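Long-range contacts in geranylgeranyl pyrophosphate synthase (Geoglobus acetivorans, PDB 5JFQ), which catalyses the stepwise addition of three isopentenyl diphosphate units to dimethylallyl diphosphate, giving mainly geranylgeranyl diphosphate and some farnesyl diphosphate, with magnesium as cofactor: residues R46-T52 with A69-E74; K139-V143 with V178-I182; N132-A136 with I186-G192; E146-Q151 with R173-L179. All coordinates share one frame; numbering follows the deposited sequence.

Interaction 1. Residues R46-T52 with A69-E74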
loop_
_atom_site.group_PDB
_atom_site.type_symbol
_atom_site.label_atom_id
_atom_site.label_comp_id
_atom_site.label_asym_id
_atom_site.label_seq_id
_atom_site.Cartn_x
_atom_site.Cartn_y
_atom_site.Cartn_z
ATOM N N ARG B 46 17.688 9.757 5.485
ATOM C CA ARG B 46 16.763 10.645 4.769
ATOM C C ARG B 46 17.290 11.028 3.393
ATOM O O ARG B 46 17.063 12.145 2.927
ATOM C CB ARG B 46 16.462 11.918 5.572
ATOM C CG ARG B 46 16.087 11.679 7.018
ATOM C CD ARG B 46 14.680 11.167 7.120
ATOM N NE ARG B 46 14.349 10.771 8.482
ATOM C CZ ARG B 46 14.003 9.543 8.830
ATOM N NH1 ARG B 46 13.925 8.595 7.910
ATOM N NH2 ARG B 46 13.723 9.265 10.094
ATOM N N LEU B 47 17.996 10.110 2.735
ATOM C CA LEU B 47 18.701 10.455 1.507
ATOM C C LEU B 47 17.749 10.989 0.444
ATOM O O LEU B 47 17.919 12.109 -0.062
ATOM C CB LEU B 47 19.442 9.235 0.992
ATOM C CG LEU B 47 20.523 9.479 -0.050
ATOM C CD1 LEU B 47 21.339 10.691 0.330
ATOM C CD2 LEU B 47 21.410 8.243 -0.080
ATOM N N ARG B 48 16.736 10.190 0.095
ATOM C CA ARG B 48 15.806 10.564 -0.973
ATOM C C ARG B 48 15.091 11.891 -0.715
ATOM O O ARG B 48 15.007 12.711 -1.647
ATOM C CB ARG B 48 14.828 9.405 -1.196
ATOM C CG ARG B 48 15.528 8.068 -1.362
ATOM C CD ARG B 48 14.655 6.889 -0.950
ATOM N NE ARG B 48 14.919 5.728 -1.799
ATOM C CZ ARG B 48 15.789 4.764 -1.498
ATOM N NH1 ARG B 48 16.461 4.845 -0.351
ATOM N NH2 ARG B 48 15.981 3.726 -2.335
ATOM N N PRO B 49 14.557 12.168 0.482
ATOM C CA PRO B 49 14.044 13.524 0.750
ATOM C C PRO B 49 15.027 14.631 0.403
ATOM O O PRO B 49 14.643 15.630 -0.224
ATOM C CB PRO B 49 13.758 13.490 2.259
ATOM C CG PRO B 49 13.551 12.070 2.580
ATOM C CD PRO B 49 14.294 11.249 1.601
ATOM N N VAL B 50 16.291 14.483 0.822
ATOM C CA VAL B 50 17.296 15.507 0.554
ATOM C C VAL B 50 17.510 15.645 -0.944
ATOM O O VAL B 50 17.701 16.749 -1.461
ATOM C CB VAL B 50 18.613 15.184 1.294
ATOM C CG1 VAL B 50 19.716 16.138 0.873
ATOM C CG2 VAL B 50 18.414 15.261 2.785
ATOM N N ILE B 51 17.456 14.533 -1.671
ATOM C CA ILE B 51 17.546 14.653 -3.116
ATOM C C ILE B 51 16.365 15.448 -3.655
ATOM O O ILE B 51 16.498 16.182 -4.644
ATOM C CB ILE B 51 17.664 13.258 -3.747
ATOM C CG1 ILE B 51 18.942 12.612 -3.237
ATOM C CG2 ILE B 51 17.674 13.344 -5.255
ATOM C CD1 ILE B 51 19.152 11.176 -3.657
ATOM N N THR B 52 15.208 15.363 -2.998
ATOM C CA THR B 52 14.037 16.072 -3.509
ATOM C C THR B 52 14.152 17.571 -3.258
ATOM O O THR B 52 13.851 18.384 -4.142
ATOM C CB THR B 52 12.766 15.484 -2.887
ATOM O OG1 THR B 52 12.669 14.104 -3.269
ATOM C CG2 THR B 52 11.504 16.231 -3.354
ATOM N N ALA B 69 6.285 16.219 -1.149
ATOM C CA ALA B 69 6.854 15.154 -1.961
ATOM C C ALA B 69 8.120 14.572 -1.340
ATOM O O ALA B 69 8.405 13.378 -1.506
ATOM C CB ALA B 69 7.154 15.674 -3.353
ATOM N N ALA B 70 8.904 15.384 -0.637
ATOM C CA ALA B 70 10.055 14.812 0.045
ATOM C C ALA B 70 9.600 13.890 1.171
ATOM O O ALA B 70 10.071 12.754 1.289
ATOM C CB ALA B 70 10.969 15.916 0.574
ATOM N N ILE B 71 8.668 14.355 1.998
ATOM C CA ILE B 71 8.169 13.491 3.057
ATOM C C ILE B 71 7.456 12.282 2.461
ATOM O O ILE B 71 7.556 11.170 2.997
ATOM C CB ILE B 71 7.267 14.307 4.004
ATOM C CG1 ILE B 71 8.084 15.437 4.629
ATOM C CG2 ILE B 71 6.644 13.433 5.094
ATOM C CD1 ILE B 71 9.427 14.973 5.180
ATOM N N ALA B 72 6.766 12.453 1.329
ATOM C CA ALA B 72 6.001 11.333 0.789
ATOM C C ALA B 72 6.915 10.220 0.316
ATOM O O ALA B 72 6.652 9.041 0.572
ATOM C CB ALA B 72 5.095 11.787 -0.353
ATOM N N ILE B 73 7.988 10.575 -0.377
ATOM C CA ILE B 73 8.911 9.566 -0.867
ATOM C C ILE B 73 9.630 8.878 0.290
ATOM O O ILE B 73 9.816 7.654 0.275
ATOM C CB ILE B 73 9.878 10.210 -1.866
ATOM C CG1 ILE B 73 9.086 10.580 -3.116
ATOM C CG2 ILE B 73 11.051 9.279 -2.156
ATOM C CD1 ILE B 73 9.937 10.892 -4.294
ATOM N N GLU B 74 10.018 9.631 1.324
ATOM C CA GLU B 74 10.625 8.991 2.489
ATOM C C GLU B 74 9.650 8.032 3.144
ATOM O O GLU B 74 10.043 6.964 3.633
ATOM C CB GLU B 74 11.089 10.025 3.513
ATOM C CG GLU B 74 11.724 9.417 4.770
ATOM C CD GLU B 74 13.102 8.813 4.525
ATOM O OE1 GLU B 74 13.622 8.938 3.406
ATOM O OE2 GLU B 74 13.670 8.208 5.454
#
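Arg46 and Glu74 form the salt bridge of this contact. Arg46 NH1 donates a hydrogen bond to Glu74 OE2, though the modelled distance is too short to be trusted. The carboxylate meets the guanidinium at its edge, but the two planes stand 75° apart, so the pair is not a flat double bridge. The other oxygen, Glu74 OE1, lies beside the CD-CG edge of Pro49. Glu74 reaches both partners because its CG is anti to the backbone N (chi1 179°) and the chain then bends at chi2. With an alanine at Glu74, the buried Arg46 guanidinium is likely to lose its carboxylate partner, and Pro49 the oxygen beside its CD-CG edge.

Beyond the bridge the contact is apolar. Pro49 CB meets Ala70 CB at 4.1 Å. Arg48 CB touches Ile73 CG2 at 3.9 Å, and Thr52 CB lies 3.9 Å from Ala70 CB. The small alanine lets the backbones come close, with the CA atoms of Pro49 and Ala70 4.3 Å apart. The short helix axes approach to 8.1 Å and run nearly antiparallel.

Further out, Arg46 NE is held by Asn17, and Thr52 OG1 is hydrogen-bonded to Ser183 O. Arg48, which by similarity binds isopentenyl diphosphate, lies against His77. Helix 9-23 packs on Arg46 and Pro49, helix 165-190 on Arg48 and Ala69, and helix 105-123 on Ala69 and Ala72.

Interaction 2. Residues K139-V143 with V178-I182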
loop_
_atom_site.group_PDB
_atom_site.type_symbol
_atom_site.label_atom_id
_atom_site.label_comp_id
_atom_site.label_asym_id
_atom_site.label_seq_id
_atom_site.Cartn_x
_atom_site.Cartn_y
_atom_site.Cartn_z
ATOM N N LYS B 139 3.037 9.010 -11.164
ATOM C CA LYS B 139 4.415 8.568 -11.324
ATOM C C LYS B 139 4.923 7.845 -10.078
ATOM O O LYS B 139 5.570 6.797 -10.185
ATOM C CB LYS B 139 5.275 9.773 -11.686
ATOM C CG LYS B 139 4.972 10.299 -13.111
ATOM C CD LYS B 139 5.500 11.719 -13.332
ATOM C CE LYS B 139 5.092 12.293 -14.692
ATOM N NZ LYS B 139 5.860 11.784 -15.869
ATOM N N LEU B 140 4.611 8.373 -8.893
ATOM C CA LEU B 140 5.004 7.726 -7.652
ATOM C C LEU B 140 4.301 6.396 -7.455
ATOM O O LEU B 140 4.862 5.479 -6.851
ATOM C CB LEU B 140 4.713 8.646 -6.476
ATOM C CG LEU B 140 4.972 8.026 -5.105
ATOM C CD1 LEU B 140 6.436 7.625 -4.934
ATOM C CD2 LEU B 140 4.557 8.984 -4.022
ATOM N N ALA B 141 3.075 6.267 -7.943
ATOM C CA ALA B 141 2.385 4.996 -7.789
ATOM C C ALA B 141 2.966 3.945 -8.730
ATOM O O ALA B 141 3.049 2.765 -8.373
ATOM C CB ALA B 141 0.882 5.187 -8.024
ATOM N N ARG B 142 3.353 4.347 -9.942
ATOM C CA ARG B 142 4.018 3.423 -10.854
ATOM C C ARG B 142 5.370 3.013 -10.298
ATOM O O ARG B 142 5.790 1.852 -10.417
ATOM C CB ARG B 142 4.197 4.077 -12.217
ATOM C CG ARG B 142 2.964 4.057 -13.078
ATOM C CD ARG B 142 3.147 3.101 -14.278
ATOM N NE ARG B 142 3.808 1.839 -13.932
ATOM C CZ ARG B 142 3.179 0.702 -13.630
ATOM N NH1 ARG B 142 1.855 0.634 -13.611
ATOM N NH2 ARG B 142 3.887 -0.387 -13.345
ATOM N N VAL B 143 6.068 3.980 -9.708
ATOM C CA VAL B 143 7.314 3.723 -9.005
ATOM C C VAL B 143 7.102 2.654 -7.943
ATOM O O VAL B 143 7.873 1.689 -7.848
ATOM C CB VAL B 143 7.837 5.057 -8.423
ATOM C CG1 VAL B 143 8.836 4.841 -7.310
ATOM C CG2 VAL B 143 8.420 5.909 -9.537
ATOM N N VAL B 178 14.387 3.505 -9.009
ATOM C CA VAL B 178 13.295 4.405 -9.389
ATOM C C VAL B 178 12.857 5.260 -8.211
ATOM O O VAL B 178 12.545 6.442 -8.382
ATOM C CB VAL B 178 12.101 3.639 -9.993
ATOM C CG1 VAL B 178 12.448 3.068 -11.373
ATOM C CG2 VAL B 178 11.564 2.568 -9.028
ATOM N N LEU B 179 12.826 4.706 -7.000
ATOM C CA LEU B 179 12.494 5.581 -5.881
ATOM C C LEU B 179 13.536 6.678 -5.727
ATOM O O LEU B 179 13.220 7.774 -5.257
ATOM C CB LEU B 179 12.342 4.808 -4.572
ATOM C CG LEU B 179 11.666 5.628 -3.472
ATOM C CD1 LEU B 179 10.297 6.060 -3.932
ATOM C CD2 LEU B 179 11.558 4.868 -2.173
ATOM N N ILE B 180 14.775 6.418 -6.139
ATOM C CA ILE B 180 15.750 7.495 -6.104
ATOM C C ILE B 180 15.586 8.389 -7.316
ATOM O O ILE B 180 15.784 9.600 -7.220
ATOM C CB ILE B 180 17.172 6.937 -5.992
ATOM C CG1 ILE B 180 17.245 5.996 -4.786
ATOM C CG2 ILE B 180 18.150 8.086 -5.835
ATOM C CD1 ILE B 180 18.626 5.454 -4.474
ATOM N N GLY B 181 15.198 7.824 -8.460
ATOM C CA GLY B 181 14.906 8.651 -9.624
ATOM C C GLY B 181 13.769 9.637 -9.392
ATOM O O GLY B 181 13.859 10.814 -9.763
ATOM N N ILE B 182 12.675 9.172 -8.782
ATOM C CA ILE B 182 11.532 10.059 -8.615
ATOM C C ILE B 182 11.799 11.078 -7.520
ATOM O O ILE B 182 11.236 12.181 -7.555
ATOM C CB ILE B 182 10.240 9.266 -8.352
ATOM C CG1 ILE B 182 9.058 10.235 -8.279
ATOM C CG2 ILE B 182 10.352 8.467 -7.074
ATOM C CD1 ILE B 182 7.723 9.600 -8.453
#
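Ile182 reaches across to Leu140 because its CG1 points opposite to its own N (chi1 -176°) and the chain runs on extended. This puts CD1 against the backbone of the opposite helix, 3.4 Å from Leu140 N. The same methyl lies 3.7 Å from Leu140 CB. Val143 answers from the other side. A chi1 of 161° turns its CG1 away from the backbone nitrogen, which spreads both methyls over the facing helix.

CG1 of Val143 reaches three residues. It meets Leu179 CD1 at 3.9 Å, Val178 CG2 at the same distance, and Ile182 CG2. CG2 of Val143 packs on Ile182 alone, with Ile182 CD1 again at 3.9 Å. The leucines add a looser touch, with Leu140 CD1 4.3 Å from Leu179 CD1. Were Val143 cut back to an alanine, a gap would probably open between Val178, Leu179 and Ile182, leaving the Ile182 methyl groups less firmly packed.

No hydrogen bond crosses the contact. The segment axes run antiparallel at 165° and stay 9.9 Å apart, a spacing filled by these branched side chains. Trp202 of helix 195-221 covers Val143, Val178 and Ile182. Lys139 turns its amine away to a salt bridge with Glu198. Leu179 also touches Arg48 and His77, which by similarity bind isopentenyl diphosphate. Close packing of antiparallel helices around the substrate site is characteristic of the all-helical isoprenoid synthase fold.

Interaction 3. Residues N132-A136 with I186-G192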
loop_
_atom_site.group_PDB
_atom_site.type_symbol
_atom_site.label_atom_id
_atom_site.label_comp_id
_atom_site.label_asym_id
_atom_site.label_seq_id
_atom_site.Cartn_x
_atom_site.Cartn_y
_atom_site.Cartn_z
ATOM N N ASN B 132 -0.298 18.898 -11.822
ATOM C CA ASN B 132 1.019 18.318 -11.582
ATOM C C ASN B 132 1.051 17.430 -10.350
ATOM O O ASN B 132 1.894 16.530 -10.272
ATOM C CB ASN B 132 2.085 19.408 -11.422
ATOM C CG ASN B 132 2.334 20.184 -12.700
ATOM O OD1 ASN B 132 2.012 19.723 -13.798
ATOM N ND2 ASN B 132 2.941 21.356 -12.567
ATOM N N ILE B 133 0.183 17.673 -9.367
ATOM C CA ILE B 133 0.079 16.726 -8.265
ATOM C C ILE B 133 -0.461 15.398 -8.781
ATOM O O ILE B 133 0.018 14.320 -8.397
ATOM C CB ILE B 133 -0.794 17.306 -7.141
ATOM C CG1 ILE B 133 -0.362 18.735 -6.792
ATOM C CG2 ILE B 133 -0.698 16.442 -5.910
ATOM C CD1 ILE B 133 -1.062 19.279 -5.565
ATOM N N VAL B 134 -1.446 15.456 -9.687
ATOM C CA VAL B 134 -1.986 14.242 -10.293
ATOM C C VAL B 134 -0.880 13.458 -10.981
ATOM O O VAL B 134 -0.670 12.275 -10.698
ATOM C CB VAL B 134 -3.126 14.580 -11.265
ATOM C CG1 VAL B 134 -3.547 13.320 -12.007
ATOM C CG2 VAL B 134 -4.286 15.152 -10.505
ATOM N N ARG B 135 -0.134 14.116 -11.871
ATOM C CA ARG B 135 1.000 13.456 -12.506
ATOM C C ARG B 135 1.997 12.919 -11.482
ATOM O O ARG B 135 2.556 11.836 -11.672
ATOM C CB ARG B 135 1.684 14.406 -13.476
ATOM C CG ARG B 135 0.948 14.543 -14.800
ATOM C CD ARG B 135 1.514 15.692 -15.628
ATOM N NE ARG B 135 2.950 15.565 -15.883
ATOM C CZ ARG B 135 3.837 16.536 -15.665
ATOM N NH1 ARG B 135 3.444 17.721 -15.191
ATOM N NH2 ARG B 135 5.117 16.332 -15.946
ATOM N N ALA B 136 2.230 13.650 -10.389
ATOM C CA ALA B 136 3.157 13.176 -9.367
ATOM C C ALA B 136 2.612 11.947 -8.665
ATOM O O ALA B 136 3.364 11.013 -8.360
ATOM C CB ALA B 136 3.449 14.272 -8.343
ATOM N N ILE B 186 10.694 14.322 -9.077
ATOM C CA ILE B 186 9.356 14.801 -8.728
ATOM C C ILE B 186 9.261 16.326 -8.670
ATOM O O ILE B 186 8.197 16.856 -9.024
ATOM C CB ILE B 186 8.831 14.141 -7.437
ATOM C CG1 ILE B 186 7.300 14.274 -7.374
ATOM C CG2 ILE B 186 9.495 14.672 -6.170
ATOM C CD1 ILE B 186 6.663 13.654 -6.131
ATOM N N PRO B 187 10.299 17.089 -8.284
ATOM C CA PRO B 187 10.144 18.554 -8.365
ATOM C C PRO B 187 9.976 19.047 -9.795
ATOM O O PRO B 187 9.249 20.026 -10.028
ATOM C CB PRO B 187 11.431 19.093 -7.716
ATOM C CG PRO B 187 11.983 17.969 -6.926
ATOM C CD PRO B 187 11.615 16.736 -7.712
ATOM N N ALA B 188 10.618 18.391 -10.764
ATOM C CA ALA B 188 10.368 18.715 -12.162
ATOM C C ALA B 188 8.930 18.429 -12.541
ATOM O O ALA B 188 8.355 19.126 -13.387
ATOM C CB ALA B 188 11.308 17.929 -13.069
ATOM N N VAL B 189 8.334 17.404 -11.940
ATOM C CA VAL B 189 6.936 17.123 -12.219
ATOM C C VAL B 189 6.050 18.134 -11.519
ATOM O O VAL B 189 5.111 18.672 -12.115
ATOM C CB VAL B 189 6.576 15.693 -11.803
ATOM C CG1 VAL B 189 5.134 15.394 -12.190
ATOM C CG2 VAL B 189 7.527 14.716 -12.446
ATOM N N LEU B 190 6.345 18.410 -10.244
ATOM C CA LEU B 190 5.473 19.260 -9.440
ATOM C C LEU B 190 5.418 20.687 -9.983
ATOM O O LEU B 190 4.365 21.330 -9.945
ATOM C CB LEU B 190 5.935 19.247 -7.982
ATOM C CG LEU B 190 5.463 18.021 -7.189
ATOM C CD1 LEU B 190 6.038 17.948 -5.776
ATOM C CD2 LEU B 190 3.948 18.006 -7.151
ATOM N N PHE B 191 6.533 21.191 -10.507
ATOM C CA PHE B 191 6.655 22.572 -10.954
ATOM C C PHE B 191 6.812 22.669 -12.463
ATOM O O PHE B 191 7.517 23.541 -12.966
ATOM C CB PHE B 191 7.821 23.240 -10.239
ATOM C CG PHE B 191 7.805 22.988 -8.785
ATOM C CD1 PHE B 191 6.603 22.978 -8.099
ATOM C CD2 PHE B 191 8.961 22.709 -8.101
ATOM C CE1 PHE B 191 6.551 22.722 -6.746
ATOM C CE2 PHE B 191 8.924 22.452 -6.742
ATOM C CZ PHE B 191 7.708 22.457 -6.064
ATOM N N GLY B 192 6.187 21.752 -13.190
ATOM C CA GLY B 192 5.974 21.953 -14.606
ATOM C C GLY B 192 7.218 22.162 -15.435
ATOM O O GLY B 192 7.128 22.737 -16.523
#
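Ala136 faces three apolar side chains of the other helix. Its CB lies 4.0 Å from Ile186 CD1 and also 4.0 Å from Leu190 CD2, while Val189 CG1 is a little farther off. Leu190 CD2 extends the patch toward Ile133 CG1, at 4.4 Å.

Val189 links this core to the polar edge. Its CG1 packs on Arg135 CB and also sits over the centre of one face of the Arg135 guanidinium, 3.8 Å above the plane. A bend at chi3 (57°) folds the arginine back over the valine. There Arg135 NH1 gives a weak bond to Asn132 OD1, which lies in plane at the guanidinium edge.

The amide nitrogen of Asn132 turns the other way. ND2 donates to Leu190 O at 3.0 Å, with an N-H...O angle of 145°. The donor comes from above the carbonyl plane. Asn132 thus ties helix 130-159 to the last turn of helix 165-190, just before the chain turns at Gly192 with positive phi.

The two short axes are roughly antiparallel, at 148°, and 8.8 Å apart. Helix 47-58 packs on Ile186 and Pro187, helix 67-88 on Ile186 and Leu190, and helix 195-221 on Arg135 and Val189. Ile133 meets Val134 of the second subunit, so the contact borders the dimer interface.

Interaction 4. Residues E146-Q151 with R173-L179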
loop_
_atom_site.group_PDB
_atom_site.type_symbol
_atom_site.label_atom_id
_atom_site.label_comp_id
_atom_site.label_asym_id
_atom_site.label_seq_id
_atom_site.Cartn_x
_atom_site.Cartn_y
_atom_site.Cartn_z
ATOM N N GLU B 146 6.806 -0.686 -9.352
ATOM C CA GLU B 146 8.074 -1.224 -9.829
ATOM C C GLU B 146 8.945 -1.706 -8.678
ATOM O O GLU B 146 9.591 -2.749 -8.794
ATOM C CB GLU B 146 8.803 -0.186 -10.668
ATOM C CG GLU B 146 8.177 -0.000 -12.034
ATOM C CD GLU B 146 9.211 0.284 -13.101
ATOM O OE1 GLU B 146 9.557 1.471 -13.287
ATOM O OE2 GLU B 146 9.694 -0.684 -13.738
ATOM N N ILE B 147 8.969 -0.975 -7.559
ATOM C CA ILE B 147 9.665 -1.473 -6.372
ATOM C C ILE B 147 9.153 -2.856 -6.000
ATOM O O ILE B 147 9.935 -3.756 -5.676
ATOM C CB ILE B 147 9.514 -0.495 -5.189
ATOM C CG1 ILE B 147 9.929 0.924 -5.584
ATOM C CG2 ILE B 147 10.305 -0.991 -3.974
ATOM C CD1 ILE B 147 9.924 1.877 -4.426
ATOM N N CYS B 148 7.834 -3.045 -6.036
ATOM C CA CYS B 148 7.260 -4.361 -5.774
ATOM C C CYS B 148 7.714 -5.364 -6.826
ATOM O O CYS B 148 8.066 -6.506 -6.508
ATOM C CB CYS B 148 5.731 -4.276 -5.747
ATOM S SG CYS B 148 5.041 -3.227 -4.462
ATOM N N GLU B 149 7.679 -4.955 -8.096
ATOM C CA GLU B 149 8.211 -5.800 -9.153
ATOM C C GLU B 149 9.680 -6.126 -8.895
ATOM O O GLU B 149 10.109 -7.267 -9.083
ATOM C CB GLU B 149 8.023 -5.117 -10.509
ATOM C CG GLU B 149 6.568 -4.984 -10.943
ATOM C CD GLU B 149 6.418 -4.303 -12.294
ATOM O OE1 GLU B 149 7.431 -3.767 -12.798
ATOM O OE2 GLU B 149 5.294 -4.296 -12.855
ATOM N N GLY B 150 10.449 -5.147 -8.416
ATOM C CA GLY B 150 11.849 -5.392 -8.115
ATOM C C GLY B 150 12.041 -6.358 -6.958
ATOM O O GLY B 150 12.778 -7.343 -7.072
ATOM N N GLN B 151 11.386 -6.086 -5.825
ATOM C CA GLN B 151 11.522 -6.968 -4.671
ATOM C C GLN B 151 11.127 -8.395 -5.021
ATOM O O GLN B 151 11.761 -9.355 -4.567
ATOM C CB GLN B 151 10.685 -6.444 -3.503
ATOM C CG GLN B 151 10.644 -7.368 -2.270
ATOM C CD GLN B 151 12.008 -7.553 -1.592
ATOM O OE1 GLN B 151 12.999 -6.922 -1.965
ATOM N NE2 GLN B 151 12.055 -8.428 -0.584
ATOM N N ARG B 173 17.448 -1.443 -10.686
ATOM C CA ARG B 173 16.821 -0.228 -11.188
ATOM C C ARG B 173 15.432 -0.045 -10.584
ATOM O O ARG B 173 15.071 1.059 -10.152
ATOM C CB ARG B 173 16.763 -0.281 -12.717
ATOM C CG ARG B 173 16.008 0.851 -13.370
ATOM C CD ARG B 173 15.457 0.432 -14.722
ATOM N NE ARG B 173 14.279 1.226 -15.028
ATOM C CZ ARG B 173 13.031 0.780 -14.954
ATOM N NH1 ARG B 173 12.796 -0.477 -14.608
ATOM N NH2 ARG B 173 12.018 1.593 -15.238
ATOM N N LYS B 174 14.651 -1.129 -10.521
ATOM C CA LYS B 174 13.330 -1.081 -9.910
ATOM C C LYS B 174 13.415 -1.053 -8.384
ATOM O O LYS B 174 12.729 -0.255 -7.736
ATOM C CB LYS B 174 12.497 -2.279 -10.358
ATOM C CG LYS B 174 12.132 -2.336 -11.821
ATOM C CD LYS B 174 11.141 -3.480 -12.021
ATOM C CE LYS B 174 10.619 -3.579 -13.440
ATOM N NZ LYS B 174 11.618 -4.134 -14.396
ATOM N N LYS B 175 14.254 -1.911 -7.793
ATOM C CA LYS B 175 14.143 -2.163 -6.358
ATOM C C LYS B 175 14.596 -0.962 -5.543
ATOM O O LYS B 175 13.952 -0.600 -4.549
ATOM C CB LYS B 175 14.935 -3.415 -5.960
ATOM C CG LYS B 175 14.762 -3.825 -4.487
ATOM C CD LYS B 175 13.280 -3.843 -4.074
ATOM C CE LYS B 175 13.065 -3.996 -2.557
ATOM N NZ LYS B 175 13.479 -2.825 -1.725
ATOM N N THR B 176 15.697 -0.328 -5.940
ATOM C CA THR B 176 16.169 0.840 -5.218
ATOM C C THR B 176 16.404 2.069 -6.096
ATOM O O THR B 176 16.590 3.161 -5.548
ATOM C CB THR B 176 17.453 0.498 -4.447
ATOM O OG1 THR B 176 18.446 0.029 -5.364
ATOM C CG2 THR B 176 17.184 -0.599 -3.389
ATOM N N GLY B 177 16.354 1.941 -7.421
ATOM C CA GLY B 177 16.684 3.032 -8.314
ATOM C C GLY B 177 15.556 4.011 -8.588
ATOM O O GLY B 177 15.735 5.228 -8.417
ATOM N N VAL B 178 14.387 3.505 -9.009
ATOM C CA VAL B 178 13.295 4.405 -9.389
ATOM C C VAL B 178 12.857 5.260 -8.211
ATOM O O VAL B 178 12.545 6.442 -8.382
ATOM C CB VAL B 178 12.101 3.639 -9.993
ATOM C CG1 VAL B 178 12.448 3.068 -11.373
ATOM C CG2 VAL B 178 11.564 2.568 -9.028
ATOM N N LEU B 179 12.826 4.706 -7.000
ATOM C CA LEU B 179 12.494 5.581 -5.881
ATOM C C LEU B 179 13.536 6.678 -5.727
ATOM O O LEU B 179 13.220 7.774 -5.257
ATOM C CB LEU B 179 12.342 4.808 -4.572
ATOM C CG LEU B 179 11.666 5.628 -3.472
ATOM C CD1 LEU B 179 10.297 6.060 -3.932
ATOM C CD2 LEU B 179 11.558 4.868 -2.173
#
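Glu146 and Arg173 make the salt bridge across these helices. Arg173 NH2 gives a weak hydrogen bond to Glu146 OE1 at 3.1 Å. Arg173 NH1, whose place is less sure, makes a doubtful second bond to Glu146 OE2 and also a salt bridge with Glu170. The planes of the Glu146 and Arg173 groups are 53° apart, and the guanidinium is approached obliquely. Lys174 crosses Glu146 and lays its CE between Glu146 OE2 and Glu149 OE1. Its amine is bridged to Glu170 instead, so these two carboxylates are only nearby charges. Glu149 OE2 is bonded to Tyr33 of the second subunit.

The apolar contacts centre on Ile147. Its CD1 meets Leu179 CB at 3.8 Å, and its CG1 lies 4.2 Å from Val178 CG2.

The backbones come closest at Gly150, where its CA is 4.3 Å from Lys175 CA. The segment axes are 6.9 Å apart, and a CB on Gly150 would come too close to Lys175 N and Lys174 CB. A CA-H...O contact joins Ile147 CA to Lys174 O at 3.6 Å. Helix 165-190 widens here into a pi-type turn, with Val178 N bonded to Arg173 O at 2.8 Å. The turn carries Lys175 and Thr176, which by similarity bind dimethylallyl diphosphate in this isoprenoid synthase fold.

Polar side chains also pack by their carbons. Gln151 and Lys175 lie side by side and point the same way, with Gln151 CB 3.5 Å from Lys175 CE. Lys175 bends at chi2 alongside Gln151 toward its salt-bridge partner Asp84, a magnesium ligand by similarity.

In the fold
Interactions 2, 3 and 4 all join helix 130-159 to helix 165-190, two long antiparallel helices that follow each other in the chain. Interaction 3 is at the outer end, interaction 2 in the middle and interaction 4 nearest the connection between the helices. The centres of 3 and 2 are about 12 Å apart, those of 2 and 4 about 8 Å, and those of 3 and 4 about 20 Å. Interactions 2 and 4 share Val178 and Leu179. Interaction 1 comes earlier in the chain and joins helices 47-58 and 67-88. It touches all three others. Its Arg48 packs on Leu179 and reaches Thr176 O, next to Lys175, so Arg48, Thr176 and Lys175, all substrate-binding by similarity, sit close together.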